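Local coordinates for pseudouridine synthase (PDB 2AUS), which probably isomerises uridine to pseudouridine in RNA, as a member of the TruB/Cbf5 family of pseudouridine synthases, at residues L70-G78 with L89-V100. Sequence-based numbering, arbitrary orientation.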
# COMPACT_ATOMS: atom_id res chain seq x y z
N LEU A 70 -3.27 15.93 11.02
CA LEU A 70 -3.67 17.19 11.63
C LEU A 70 -3.51 17.21 13.14
O LEU A 70 -3.97 18.13 13.80
CB LEU A 70 -5.12 17.51 11.24
CG LEU A 70 -5.43 17.51 9.73
CD1 LEU A 70 -6.90 17.85 9.51
CD2 LEU A 70 -4.53 18.52 9.02
N ASN A 71 -2.84 16.20 13.69
CA ASN A 71 -2.61 16.14 15.14
C ASN A 71 -3.91 16.36 15.90
O ASN A 71 -3.98 17.21 16.79
CB ASN A 71 -1.57 17.20 15.53
CG ASN A 71 -0.15 16.82 15.12
OD1 ASN A 71 0.56 16.16 15.87
ND2 ASN A 71 0.24 17.22 13.91
N LEU A 72 -4.93 15.59 15.56
CA LEU A 72 -6.23 15.70 16.19
C LEU A 72 -6.45 14.58 17.19
O LEU A 72 -5.76 13.57 17.16
CB LEU A 72 -7.34 15.63 15.14
CG LEU A 72 -7.20 16.49 13.88
CD1 LEU A 72 -8.38 16.21 12.97
CD2 LEU A 72 -7.12 17.96 14.25
N GLU A 73 -7.44 14.77 18.06
CA GLU A 73 -7.79 13.78 19.06
C GLU A 73 -8.98 12.98 18.54
O GLU A 73 -9.04 11.77 18.72
CB GLU A 73 -8.17 14.47 20.38
CG GLU A 73 -7.00 15.14 21.09
CD GLU A 73 -6.07 14.13 21.75
OE1 GLU A 73 -5.88 13.04 21.17
OE2 GLU A 73 -5.53 14.44 22.84
N LYS A 74 -9.91 13.67 17.89
CA LYS A 74 -11.12 13.04 17.35
C LYS A 74 -11.43 13.45 15.92
O LYS A 74 -11.06 14.54 15.47
CB LYS A 74 -12.34 13.41 18.21
CG LYS A 74 -12.23 13.02 19.68
CD LYS A 74 -12.22 11.51 19.85
CE LYS A 74 -12.06 11.12 21.32
NZ LYS A 74 -12.08 9.63 21.49
N ALA A 75 -12.12 12.57 15.21
CA ALA A 75 -12.53 12.79 13.83
C ALA A 75 -13.44 11.64 13.48
O ALA A 75 -13.36 10.58 14.10
CB ALA A 75 -11.33 12.81 12.91
N GLY A 76 -14.32 11.84 12.50
CA GLY A 76 -15.23 10.79 12.10
C GLY A 76 -15.73 11.02 10.68
O GLY A 76 -15.87 12.16 10.24
N HIS A 77 -15.99 9.94 9.96
CA HIS A 77 -16.46 10.08 8.59
C HIS A 77 -17.97 9.90 8.46
O HIS A 77 -18.62 9.29 9.31
CB HIS A 77 -15.76 9.08 7.68
CG HIS A 77 -16.11 7.65 7.95
ND1 HIS A 77 -15.53 6.92 8.97
CD2 HIS A 77 -17.00 6.82 7.35
CE1 HIS A 77 -16.04 5.70 8.98
NE2 HIS A 77 -16.93 5.61 8.01
N GLY A 78 -18.51 10.44 7.38
CA GLY A 78 -19.92 10.32 7.12
C GLY A 78 -20.07 9.46 5.87
O GLY A 78 -19.43 9.73 4.86
N LEU A 89 -15.43 11.79 0.69
CA LEU A 89 -15.52 11.21 2.02
C LEU A 89 -15.49 12.34 3.04
O LEU A 89 -14.42 12.82 3.42
CB LEU A 89 -14.35 10.25 2.29
CG LEU A 89 -14.43 9.60 3.66
CD1 LEU A 89 -15.59 8.61 3.68
CD2 LEU A 89 -13.13 8.90 3.99
N PRO A 90 -16.67 12.80 3.48
CA PRO A 90 -16.69 13.89 4.46
C PRO A 90 -16.13 13.40 5.79
O PRO A 90 -16.57 12.38 6.32
CB PRO A 90 -18.18 14.24 4.56
CG PRO A 90 -18.70 13.88 3.21
CD PRO A 90 -18.02 12.55 2.95
N VAL A 91 -15.16 14.13 6.32
CA VAL A 91 -14.57 13.76 7.60
C VAL A 91 -14.70 14.94 8.55
O VAL A 91 -14.07 15.98 8.34
CB VAL A 91 -13.07 13.38 7.44
CG1 VAL A 91 -12.49 12.93 8.77
CG2 VAL A 91 -12.92 12.26 6.42
N ALA A 92 -15.54 14.79 9.57
CA ALA A 92 -15.74 15.85 10.55
C ALA A 92 -14.62 15.77 11.58
O ALA A 92 -14.19 14.67 11.96
CB ALA A 92 -17.11 15.68 11.23
N LEU A 93 -14.14 16.93 12.03
CA LEU A 93 -13.03 16.98 12.97
C LEU A 93 -13.35 17.44 14.40
O LEU A 93 -14.23 18.28 14.63
CB LEU A 93 -11.94 17.91 12.43
CG LEU A 93 -11.64 17.85 10.93
CD1 LEU A 93 -10.67 18.96 10.57
CD2 LEU A 93 -11.06 16.48 10.57
N GLU A 94 -12.60 16.88 15.34
CA GLU A 94 -12.71 17.22 16.75
C GLU A 94 -14.13 17.43 17.26
O GLU A 94 -14.95 16.52 17.27
CB GLU A 94 -11.86 18.47 17.01
CG GLU A 94 -10.42 18.35 16.51
CD GLU A 94 -9.51 17.62 17.49
OE1 GLU A 94 -9.93 16.59 18.06
OE2 GLU A 94 -8.36 18.06 17.69
N ARG A 95 -14.42 18.66 17.67
CA ARG A 95 -15.73 19.03 18.22
C ARG A 95 -16.90 18.88 17.25
O ARG A 95 -18.05 18.77 17.67
CB ARG A 95 -15.67 20.47 18.72
CG ARG A 95 -14.75 20.67 19.91
CD ARG A 95 -15.50 20.44 21.21
NE ARG A 95 -16.71 21.27 21.26
CZ ARG A 95 -17.58 21.27 22.27
NH1 ARG A 95 -17.37 20.49 23.32
NH2 ARG A 95 -18.65 22.05 22.21
N ALA A 96 -16.61 18.87 15.95
CA ALA A 96 -17.65 18.72 14.94
C ALA A 96 -17.85 17.27 14.51
O ALA A 96 -18.76 16.97 13.72
CB ALA A 96 -17.29 19.56 13.72
N THR A 97 -17.01 16.38 15.02
CA THR A 97 -17.07 14.96 14.68
C THR A 97 -18.45 14.39 14.43
O THR A 97 -18.69 13.76 13.40
CB THR A 97 -16.36 14.09 15.75
OG1 THR A 97 -14.95 14.35 15.73
CG2 THR A 97 -16.58 12.60 15.48
N ARG A 98 -19.37 14.61 15.36
CA ARG A 98 -20.72 14.06 15.24
C ARG A 98 -21.63 14.75 14.22
O ARG A 98 -22.75 14.30 13.99
CB ARG A 98 -21.40 14.07 16.61
CG ARG A 98 -20.60 13.42 17.73
CD ARG A 98 -20.54 11.90 17.60
NE ARG A 98 -19.75 11.27 18.66
CZ ARG A 98 -19.97 11.43 19.97
NH1 ARG A 98 -20.95 12.21 20.40
NH2 ARG A 98 -19.20 10.81 20.86
N VAL A 99 -21.16 15.83 13.59
CA VAL A 99 -22.01 16.52 12.61
C VAL A 99 -22.27 15.66 11.36
O VAL A 99 -23.17 15.95 10.57
CB VAL A 99 -21.41 17.89 12.19
CG1 VAL A 99 -20.30 17.69 11.15
CG2 VAL A 99 -22.50 18.79 11.65
N VAL A 100 -21.49 14.59 11.19
CA VAL A 100 -21.70 13.71 10.04
C VAL A 100 -23.06 13.02 10.13
O VAL A 100 -23.52 12.42 9.17
CB VAL A 100 -20.59 12.63 9.91
CG1 VAL A 100 -19.28 13.28 9.53
CG2 VAL A 100 -20.45 11.86 11.20
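Glu-94 turns its carboxylate back onto the backbone of the loop before strand 75-77. OE1 accepts from two successive amides, Glu-73 N at 3.1 Å and the straighter Lys-74 N at 2.9 Å. Both arrive from the same face of the carboxylate, 37° out of its plane. A bend at chi2 (-82°) brings the acid there, although its CB points away from the loop. Glu-94 N donates to Lys-74 O, 2.8 Å away. Strands 75-77 and 89-93 pair antiparallel as a hairpin of the TruB-family N-terminal region, and strand 89-93 also pairs with strand 47-53. Gly-76 and Ala-92 exchange two hydrogen bonds, and Gly-78 N reaches Pro-90 O at 2.9 Å. One side of the pair carries Ala-75, His-77, Val-91 and Leu-93, covered in part by helix 59-69; here Leu-72 CD1 packs on Leu-93 CD2 at 3.6 Å, and Leu-70 crosses Leu-93 at about a right angle. Over Gly-76 on the other side lies the 3-10 segment 95-100, with Thr-97 CG2 3.8 Å from Gly-76 N and Val-100 CG1 close to Gly-76 O. Thr-97 OG1 donates to Glu-94 O (2.7 Å). With an alanine in place of Glu-94, Glu-73 N and Lys-74 N would probably lose their shared acceptor, leaving the loop freer to shift. One carboxylate thus grips two amides of the loop entering the hairpin, while the side-chain-free Gly-76 admits the 3-10 turn close against the strand.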